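Local coordinates for envelope glycoprotein (Bourbon virus, PDB 5ZKX) that probably drives fusion of the viral and host membranes during entry, as a trimeric class III fusion glycoprotein captured here in its postfusion form, at residues 35-40 with 152-157; 42-47 with 146-151; 77-82 with 189-194. All coordinates share one frame; numbering follows the deposited sequence.

Contact 1: 35-40 with 152-157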
loop_
_atom_site.group_PDB
_atom_site.type_symbol
_atom_site.label_atom_id
_atom_site.label_comp_id
_atom_site.label_asym_id
_atom_site.label_seq_id
_atom_site.Cartn_x
_atom_site.Cartn_y
_atom_site.Cartn_z
ATOM N N THR A 35 -13.851 -5.142 22.130
ATOM C CA THR A 35 -14.974 -5.828 21.503
ATOM C C THR A 35 -14.562 -6.348 20.132
ATOM O O THR A 35 -14.050 -5.588 19.306
ATOM C CB THR A 35 -16.170 -4.885 21.364
ATOM O OG1 THR A 35 -16.379 -4.192 22.600
ATOM C CG2 THR A 35 -17.426 -5.662 20.998
ATOM N N THR A 36 -14.788 -7.640 19.893
ATOM C CA THR A 36 -14.484 -8.262 18.613
ATOM C C THR A 36 -15.688 -9.059 18.124
ATOM O O THR A 36 -16.603 -9.379 18.885
ATOM C CB THR A 36 -13.249 -9.178 18.696
ATOM O OG1 THR A 36 -13.438 -10.160 19.722
ATOM C CG2 THR A 36 -12.001 -8.366 19.004
ATOM N N VAL A 37 -15.684 -9.357 16.827
ATOM C CA VAL A 37 -16.742 -10.140 16.195
ATOM C C VAL A 37 -16.122 -11.275 15.393
ATOM O O VAL A 37 -16.662 -11.692 14.362
ATOM C CB VAL A 37 -17.635 -9.253 15.311
ATOM C CG1 VAL A 37 -18.613 -8.486 16.173
ATOM C CG2 VAL A 37 -16.787 -8.290 14.496
ATOM N N GLN A 38 -14.976 -11.768 15.851
ATOM C CA GLN A 38 -14.216 -12.749 15.089
ATOM C C GLN A 38 -14.947 -14.086 15.010
ATOM O O GLN A 38 -15.555 -14.546 15.981
ATOM C CB GLN A 38 -12.837 -12.933 15.717
ATOM C CG GLN A 38 -11.930 -13.894 14.984
ATOM C CD GLN A 38 -10.974 -14.597 15.920
ATOM O OE1 GLN A 38 -10.726 -15.794 15.790
ATOM N NE2 GLN A 38 -10.434 -13.855 16.881
ATOM N N ASP A 39 -14.885 -14.705 13.833
ATOM C CA ASP A 39 -15.453 -16.029 13.599
ATOM C C ASP A 39 -14.592 -16.722 12.556
ATOM O O ASP A 39 -14.424 -16.197 11.451
ATOM C CB ASP A 39 -16.907 -15.935 13.129
ATOM C CG ASP A 39 -17.574 -17.290 13.023
ATOM O OD1 ASP A 39 -17.962 -17.847 14.073
ATOM O OD2 ASP A 39 -17.703 -17.802 11.890
ATOM N N ARG A 40 -14.051 -17.887 12.899
ATOM C CA ARG A 40 -13.044 -18.555 12.085
ATOM C C ARG A 40 -13.645 -19.706 11.290
ATOM O O ARG A 40 -14.460 -20.474 11.806
ATOM C CB ARG A 40 -11.907 -19.085 12.959
ATOM C CG ARG A 40 -11.046 -18.007 13.582
ATOM C CD ARG A 40 -9.604 -18.467 13.722
ATOM N NE ARG A 40 -8.701 -17.350 13.988
ATOM C CZ ARG A 40 -8.136 -17.111 15.167
ATOM N NH1 ARG A 40 -8.381 -17.910 16.198
ATOM N NH2 ARG A 40 -7.329 -16.070 15.316
ATOM N N VAL A 152 -16.328 -10.160 9.430
ATOM C CA VAL A 152 -17.352 -9.219 9.863
ATOM C C VAL A 152 -16.681 -8.065 10.596
ATOM O O VAL A 152 -15.728 -8.265 11.360
ATOM C CB VAL A 152 -18.397 -9.932 10.745
ATOM C CG1 VAL A 152 -19.118 -8.949 11.655
ATOM C CG2 VAL A 152 -19.394 -10.669 9.869
ATOM N N ARG A 153 -17.167 -6.850 10.350
ATOM C CA ARG A 153 -16.589 -5.637 10.909
ATOM C C ARG A 153 -17.532 -5.022 11.939
ATOM O O ARG A 153 -18.666 -5.468 12.131
ATOM C CB ARG A 153 -16.271 -4.624 9.803
ATOM C CG ARG A 153 -14.910 -4.811 9.130
ATOM C CD ARG A 153 -14.817 -6.146 8.431
ATOM N NE ARG A 153 -14.026 -6.090 7.208
ATOM C CZ ARG A 153 -12.740 -6.409 7.137
ATOM N NH1 ARG A 153 -12.091 -6.806 8.224
ATOM N NH2 ARG A 153 -12.102 -6.335 5.977
ATOM N N LEU A 154 -17.045 -3.976 12.604
ATOM C CA LEU A 154 -17.776 -3.307 13.671
ATOM C C LEU A 154 -17.982 -1.839 13.323
ATOM O O LEU A 154 -17.026 -1.139 12.972
ATOM C CB LEU A 154 -17.033 -3.437 15.003
ATOM C CG LEU A 154 -17.153 -4.789 15.712
ATOM C CD1 LEU A 154 -15.988 -5.014 16.662
ATOM C CD2 LEU A 154 -18.474 -4.891 16.453
ATOM N N VAL A 155 -19.229 -1.379 13.417
ATOM C CA VAL A 155 -19.550 0.036 13.249
ATOM C C VAL A 155 -20.262 0.525 14.500
ATOM O O VAL A 155 -20.477 -0.246 15.440
ATOM C CB VAL A 155 -20.406 0.285 11.996
ATOM C CG1 VAL A 155 -19.595 0.023 10.741
ATOM C CG2 VAL A 155 -21.657 -0.576 12.033
ATOM N N ALA A 156 -20.632 1.806 14.530
ATOM C CA ALA A 156 -21.251 2.385 15.718
ATOM C C ALA A 156 -22.686 2.836 15.482
ATOM O O ALA A 156 -23.586 2.371 16.186
ATOM C CB ALA A 156 -20.401 3.551 16.231
ATOM N N SER A 157 -22.934 3.726 14.519
ATOM C CA SER A 157 -24.243 4.357 14.327
ATOM C C SER A 157 -24.741 5.060 15.588
ATOM O O SER A 157 -25.939 5.323 15.726
ATOM C CB SER A 157 -25.290 3.344 13.845
ATOM O OG SER A 157 -26.585 3.690 14.309
#
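At a junction between two sheets, Val37, just past the end of strand 26-36, settles on Val152, just ahead of the short strand 153-155, and on Leu154 within it. The two chains run roughly antiparallel here, but they are too far apart to pair: Val37 CA and Val152 CA are 6.4 Å from one another, and no hydrogen bond joins the segments. Side chains do the work. Val37 CG1 meets Leu154 CD2 tip to tip at 3.6 Å, while Val37 CG2 wedges between Val152 CG1 and Leu154 CG, 3.7 Å from each. With chi1 at -79°, CG2 sits between the backbone N and the carbonyl carbon, and this brings Val37 CG2 to 3.3 Å from Val152 O. The two methyls of Leu154 fork: CD2 goes to Val37, and Leu154 CD1 reaches Thr35 O at 3.3 Å, an apolar methyl against a carbonyl. Ala163 of the neighbouring strand 162-166 touches both valines, and Trp273 takes up Leu154 O through its indole NH. The result is aliphatic packing between two sheets, where the residue following one strand rests on the outermost strand of a small antiparallel sheet.

Contact 2: 42-47 with 146-151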
loop_
_atom_site.group_PDB
_atom_site.type_symbol
_atom_site.label_atom_id
_atom_site.label_comp_id
_atom_site.label_asym_id
_atom_site.label_seq_id
_atom_site.Cartn_x
_atom_site.Cartn_y
_atom_site.Cartn_z
ATOM N N LYS A 42 -14.866 -21.475 7.217
ATOM C CA LYS A 42 -15.786 -21.255 6.103
ATOM C C LYS A 42 -17.187 -21.087 6.677
ATOM O O LYS A 42 -17.845 -22.063 7.043
ATOM C CB LYS A 42 -15.726 -22.412 5.112
ATOM C CG LYS A 42 -14.581 -22.325 4.116
ATOM C CD LYS A 42 -14.612 -23.501 3.157
ATOM C CE LYS A 42 -13.479 -23.429 2.151
ATOM N NZ LYS A 42 -12.858 -22.082 2.125
ATOM N N ASN A 43 -17.646 -19.841 6.754
ATOM C CA ASN A 43 -18.904 -19.504 7.406
ATOM C C ASN A 43 -19.859 -18.764 6.481
ATOM O O ASN A 43 -20.921 -18.322 6.930
ATOM C CB ASN A 43 -18.633 -18.659 8.653
ATOM C CG ASN A 43 -17.650 -17.531 8.385
ATOM O OD1 ASN A 43 -17.504 -17.074 7.251
ATOM N ND2 ASN A 43 -16.969 -17.080 9.429
ATOM N N PHE A 44 -19.508 -18.615 5.208
ATOM C CA PHE A 44 -20.267 -17.810 4.263
ATOM C C PHE A 44 -20.491 -18.614 2.993
ATOM O O PHE A 44 -19.535 -19.139 2.411
ATOM C CB PHE A 44 -19.523 -16.510 3.943
ATOM C CG PHE A 44 -20.393 -15.434 3.369
ATOM C CD1 PHE A 44 -21.632 -15.160 3.914
ATOM C CD2 PHE A 44 -19.960 -14.676 2.297
ATOM C CE1 PHE A 44 -22.426 -14.164 3.393
ATOM C CE2 PHE A 44 -20.752 -13.677 1.773
ATOM C CZ PHE A 44 -21.987 -13.421 2.322
ATOM N N ILE A 45 -21.747 -18.709 2.568
ATOM C CA ILE A 45 -22.117 -19.409 1.343
ATOM C C ILE A 45 -22.795 -18.418 0.412
ATOM O O ILE A 45 -23.699 -17.683 0.828
ATOM C CB ILE A 45 -23.032 -20.614 1.623
ATOM C CG1 ILE A 45 -22.460 -21.472 2.754
ATOM C CG2 ILE A 45 -23.194 -21.454 0.365
ATOM C CD1 ILE A 45 -23.214 -22.765 2.976
ATOM N N ILE A 46 -22.349 -18.388 -0.839
ATOM C CA ILE A 46 -22.927 -17.536 -1.869
ATOM C C ILE A 46 -23.381 -18.427 -3.012
ATOM O O ILE A 46 -22.605 -19.256 -3.503
ATOM C CB ILE A 46 -21.929 -16.475 -2.371
ATOM C CG1 ILE A 46 -21.352 -15.684 -1.200
ATOM C CG2 ILE A 46 -22.608 -15.534 -3.354
ATOM C CD1 ILE A 46 -20.444 -14.558 -1.631
ATOM N N GLY A 47 -24.626 -18.264 -3.422
ATOM C CA GLY A 47 -25.165 -19.017 -4.540
ATOM C C GLY A 47 -25.973 -18.127 -5.452
ATOM O O GLY A 47 -26.757 -17.296 -4.996
ATOM N N THR A 146 -20.327 -21.145 -3.687
ATOM C CA THR A 146 -18.996 -21.125 -3.097
ATOM C C THR A 146 -19.103 -21.065 -1.578
ATOM O O THR A 146 -20.032 -20.467 -1.025
ATOM C CB THR A 146 -18.153 -19.954 -3.628
ATOM O OG1 THR A 146 -16.772 -20.192 -3.337
ATOM C CG2 THR A 146 -18.579 -18.630 -3.003
ATOM N N ASN A 147 -18.149 -21.718 -0.915
ATOM C CA ASN A 147 -17.990 -21.681 0.535
ATOM C C ASN A 147 -16.721 -20.903 0.857
ATOM O O ASN A 147 -15.620 -21.349 0.516
ATOM C CB ASN A 147 -17.894 -23.090 1.122
ATOM C CG ASN A 147 -19.205 -23.842 1.066
ATOM O OD1 ASN A 147 -20.146 -23.530 1.796
ATOM N ND2 ASN A 147 -19.267 -24.858 0.211
ATOM N N THR A 148 -16.869 -19.752 1.511
ATOM C CA THR A 148 -15.733 -18.903 1.850
ATOM C C THR A 148 -15.817 -18.489 3.315
ATOM O O THR A 148 -16.763 -18.824 4.034
ATOM C CB THR A 148 -15.662 -17.655 0.956
ATOM O OG1 THR A 148 -16.772 -16.792 1.238
ATOM C CG2 THR A 148 -15.677 -18.034 -0.516
ATOM N N HIS A 149 -14.804 -17.746 3.748
ATOM C CA HIS A 149 -14.745 -17.169 5.082
ATOM C C HIS A 149 -15.047 -15.682 4.980
ATOM O O HIS A 149 -14.436 -14.975 4.171
ATOM C CB HIS A 149 -13.367 -17.404 5.708
ATOM C CG HIS A 149 -13.015 -16.443 6.801
ATOM N ND1 HIS A 149 -13.323 -16.677 8.124
ATOM C CD2 HIS A 149 -12.367 -15.255 6.771
ATOM C CE1 HIS A 149 -12.888 -15.669 8.860
ATOM N NE2 HIS A 149 -12.305 -14.793 8.063
ATOM N N LEU A 150 -15.997 -15.211 5.780
ATOM C CA LEU A 150 -16.393 -13.809 5.773
ATOM C C LEU A 150 -15.870 -13.119 7.026
ATOM O O LEU A 150 -16.053 -13.619 8.140
ATOM C CB LEU A 150 -17.914 -13.658 5.686
ATOM C CG LEU A 150 -18.389 -12.201 5.641
ATOM C CD1 LEU A 150 -17.858 -11.502 4.399
ATOM C CD2 LEU A 150 -19.905 -12.107 5.715
ATOM N N GLU A 151 -15.226 -11.969 6.837
ATOM C CA GLU A 151 -14.705 -11.161 7.933
ATOM C C GLU A 151 -15.730 -10.078 8.249
ATOM O O GLU A 151 -15.977 -9.189 7.429
ATOM C CB GLU A 151 -13.350 -10.556 7.571
ATOM C CG GLU A 151 -12.416 -10.354 8.756
ATOM C CD GLU A 151 -11.822 -11.655 9.256
ATOM O OE1 GLU A 151 -10.907 -12.189 8.594
ATOM O OE2 GLU A 151 -12.272 -12.146 10.310
#
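Phe44 lies beside Thr148 and crosses Leu150 where strand 44-58 starts against the end of strand 134-148, and its side chain can be followed outward. Phe44 CB starts 3.7 Å from Leu150 CB. Phe44 CG still lies close to Leu150 CB, but from there the two sides of the ring part company: on the CD2 side, Thr148 OG1 lies at the ring edge, near its plane, whereas CD1, CE1 and finally CZ run beneath Leu150 CD2. Leu150 CD2 stands over the middle of the ring, 3.9 Å from the Phe44 centroid and 9° off the normal, a CH-pi contact. Swinging CG anti to the backbone N (chi1 -160°) brings the ring under it; Tyr190 and Tyr192 of strand 188-192 also touch the Phe44 side chain.

The backbone beneath is antiparallel. Phe44 and Thr148 exchange both bonds of a hydrogen-bonded pair, Thr148 N giving to Phe44 O at 2.9 Å, and Ile46 does the same with Thr146. Asn43 N adds a second, weak hydrogen bond to Thr148 O. Its side chain then extends the pairing: Asn43 OD1 takes Leu150 N at 2.8 Å, in the amide plane and on a lone pair, in a nearly straight bond of 168°. Asp39 OD2 holds the other end, ND2, so both ends of the amide are anchored and its rotation is fixed. Lys42 crosses Asn147 at about a right angle, its amine making a weak bond to Asn147 O. With Asn43 and Phe44 both facing Thr148, this is a classic beta bulge at the end of an antiparallel strand pair.

Contact 3: 77-82 with 189-194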
loop_
_atom_site.group_PDB
_atom_site.type_symbol
_atom_site.label_atom_id
_atom_site.label_comp_id
_atom_site.label_asym_id
_atom_site.label_seq_id
_atom_site.Cartn_x
_atom_site.Cartn_y
_atom_site.Cartn_z
ATOM N N PRO A 77 -31.554 -19.002 -4.974
ATOM C CA PRO A 77 -31.971 -20.161 -4.178
ATOM C C PRO A 77 -32.516 -19.751 -2.821
ATOM O O PRO A 77 -32.196 -18.686 -2.291
ATOM C CB PRO A 77 -30.680 -20.978 -4.038
ATOM C CG PRO A 77 -29.579 -20.000 -4.285
ATOM C CD PRO A 77 -30.118 -19.030 -5.289
ATOM N N THR A 78 -33.364 -20.610 -2.265
ATOM C CA THR A 78 -33.880 -20.393 -0.925
ATOM C C THR A 78 -32.790 -20.694 0.101
ATOM O O THR A 78 -31.686 -21.135 -0.231
ATOM C CB THR A 78 -35.111 -21.260 -0.677
ATOM O OG1 THR A 78 -34.708 -22.627 -0.534
ATOM C CG2 THR A 78 -36.084 -21.144 -1.837
ATOM N N LYS A 79 -33.118 -20.460 1.373
ATOM C CA LYS A 79 -32.158 -20.703 2.446
ATOM C C LYS A 79 -31.740 -22.166 2.486
ATOM O O LYS A 79 -30.545 -22.481 2.470
ATOM C CB LYS A 79 -32.755 -20.273 3.784
ATOM C CG LYS A 79 -31.733 -20.018 4.877
ATOM C CD LYS A 79 -32.423 -19.605 6.170
ATOM C CE LYS A 79 -31.420 -19.283 7.266
ATOM N NZ LYS A 79 -32.089 -18.717 8.475
ATOM N N ASP A 80 -32.716 -23.077 2.527
ATOM C CA ASP A 80 -32.399 -24.503 2.582
ATOM C C ASP A 80 -31.748 -24.984 1.294
ATOM O O ASP A 80 -30.885 -25.868 1.332
ATOM C CB ASP A 80 -33.662 -25.310 2.872
ATOM C CG ASP A 80 -34.475 -24.724 4.014
ATOM O OD1 ASP A 80 -33.868 -24.188 4.968
ATOM O OD2 ASP A 80 -35.721 -24.797 3.958
ATOM N N GLU A 81 -32.148 -24.421 0.152
ATOM C CA GLU A 81 -31.489 -24.743 -1.108
ATOM C C GLU A 81 -30.016 -24.369 -1.061
ATOM O O GLU A 81 -29.142 -25.176 -1.394
ATOM C CB GLU A 81 -32.182 -24.016 -2.258
ATOM C CG GLU A 81 -33.131 -24.872 -3.068
ATOM C CD GLU A 81 -33.682 -24.135 -4.267
ATOM O OE1 GLU A 81 -34.350 -23.095 -4.076
ATOM O OE2 GLU A 81 -33.438 -24.590 -5.403
ATOM N N LEU A 82 -29.723 -23.135 -0.647
ATOM C CA LEU A 82 -28.337 -22.688 -0.569
ATOM C C LEU A 82 -27.536 -23.517 0.428
ATOM O O LEU A 82 -26.338 -23.746 0.222
ATOM C CB LEU A 82 -28.298 -21.209 -0.196
ATOM C CG LEU A 82 -26.939 -20.522 -0.234
ATOM C CD1 LEU A 82 -26.239 -20.826 -1.546
ATOM C CD2 LEU A 82 -27.115 -19.029 -0.035
ATOM N N SER A 189 -27.835 -15.231 -3.574
ATOM C CA SER A 189 -28.293 -15.428 -2.210
ATOM C C SER A 189 -27.075 -15.627 -1.321
ATOM O O SER A 189 -26.131 -16.333 -1.691
ATOM C CB SER A 189 -29.243 -16.630 -2.095
ATOM O OG SER A 189 -30.524 -16.321 -2.616
ATOM N N TYR A 190 -27.098 -14.996 -0.150
ATOM C CA TYR A 190 -25.975 -15.012 0.774
ATOM C C TYR A 190 -26.429 -15.559 2.117
ATOM O O TYR A 190 -27.448 -15.118 2.658
ATOM C CB TYR A 190 -25.389 -13.616 0.952
ATOM C CG TYR A 190 -25.099 -12.888 -0.338
ATOM C CD1 TYR A 190 -23.830 -12.897 -0.890
ATOM C CD2 TYR A 190 -26.095 -12.179 -0.997
ATOM C CE1 TYR A 190 -23.559 -12.227 -2.061
ATOM C CE2 TYR A 190 -25.834 -11.507 -2.167
ATOM C CZ TYR A 190 -24.563 -11.536 -2.696
ATOM O OH TYR A 190 -24.294 -10.865 -3.866
ATOM N N LEU A 191 -25.670 -16.511 2.650
ATOM C CA LEU A 191 -25.925 -17.083 3.964
ATOM C C LEU A 191 -24.642 -17.062 4.781
ATOM O O LEU A 191 -23.612 -17.589 4.344
ATOM C CB LEU A 191 -26.454 -18.513 3.852
ATOM C CG LEU A 191 -26.723 -19.212 5.182
ATOM C CD1 LEU A 191 -27.949 -18.619 5.861
ATOM C CD2 LEU A 191 -26.882 -20.708 4.969
ATOM N N TYR A 192 -24.708 -16.458 5.963
ATOM C CA TYR A 192 -23.574 -16.359 6.874
ATOM C C TYR A 192 -23.940 -17.063 8.172
ATOM O O TYR A 192 -24.885 -16.657 8.858
ATOM C CB TYR A 192 -23.210 -14.895 7.123
ATOM C CG TYR A 192 -22.173 -14.675 8.197
ATOM C CD1 TYR A 192 -22.518 -14.097 9.407
ATOM C CD2 TYR A 192 -20.848 -15.028 7.994
ATOM C CE1 TYR A 192 -21.579 -13.885 10.389
ATOM C CE2 TYR A 192 -19.899 -14.818 8.972
ATOM C CZ TYR A 192 -20.272 -14.245 10.169
ATOM O OH TYR A 192 -19.339 -14.029 11.155
ATOM N N SER A 193 -23.196 -18.116 8.507
ATOM C CA SER A 193 -23.512 -18.978 9.644
ATOM C C SER A 193 -22.314 -19.050 10.581
ATOM O O SER A 193 -21.426 -19.894 10.408
ATOM C CB SER A 193 -23.920 -20.374 9.174
ATOM O OG SER A 193 -24.961 -20.310 8.213
ATOM N N PRO A 194 -22.261 -18.185 11.589
ATOM C CA PRO A 194 -21.172 -18.239 12.566
ATOM C C PRO A 194 -21.462 -19.225 13.691
ATOM O O PRO A 194 -22.610 -19.582 13.971
ATOM C CB PRO A 194 -21.126 -16.803 13.099
ATOM C CG PRO A 194 -22.552 -16.364 13.041
ATOM C CD PRO A 194 -23.166 -17.048 11.833
#
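Leu82 and Ser189 form the tight part of the contact, where helix 79-88 lies on strand 188-192. A chi1 of -173° swings Leu82 CG away from its own amide, which aims CD2 at the strand. This single methyl does the closest touching: Leu82 CD2 presses on Ser189 O at 3.3 Å and lies 3.8 Å from Ser189 CB. Leu82 CD2 also reaches Leu191 CB, at 4.0 Å. It thus rests over the backbone between two side chains that leave the strand on the same face, while Tyr190 between them points to the other face and stacks its ring on Trp183. Ser189 adds the polar grip. Ser189 OG gives a hydrogen bond to Pro77 O, 2.9 Å away, arriving in the carbonyl plane on a lone pair, and bonds Thr184 OG1 as well, so this buried hydroxyl is held by two partners. The Pro77 ring comes up alongside, with CG and CD near the same hydroxymethyl group.

Toward the solvent the packing thins. Lys79 runs extended past CG and crosses Leu191 at about a right angle, with only its aliphatic part in play: Lys79 CE is 3.8 Å from Leu191 CD1. Thr78 and Asp80 are exposed and turn their CB atoms away from the strand. Thr78 nonetheless organises the helix start. Thr78 OG1 accepts from Glu81 N at 3.2 Å, and Thr78 N returns a bond to Glu81 OE1 at an almost straight 175°; Glu81 OE2 continues into a salt bridge with Arg49. The two reciprocal Thr78-Glu81 bonds form a capping box, at the start of a helix that packs through Leu82 on a beta sheet.

Along the chain the segments come as 35-40, 42-47, 77-82, 146-151, 152-157 and 189-194. Contact 2 therefore falls within the span of contact 1, while contact 3 alternates with both. Contacts 2 and 3 are neighbours, with centres about 10 Å apart, because strand 44-58 pairs with 134-148 and with 188-192 in one antiparallel sheet. Contact 1 lies about 17 Å from contact 2 and 21 Å from contact 3, centre to centre. Asp39 bridges the sites, touching His149, Tyr192 and Pro194. The three contacts join one end of this elongated sheet, which probably belongs to the fusion domain, to helix 79-88 and to the sheets holding strands 26-36 and 153-155.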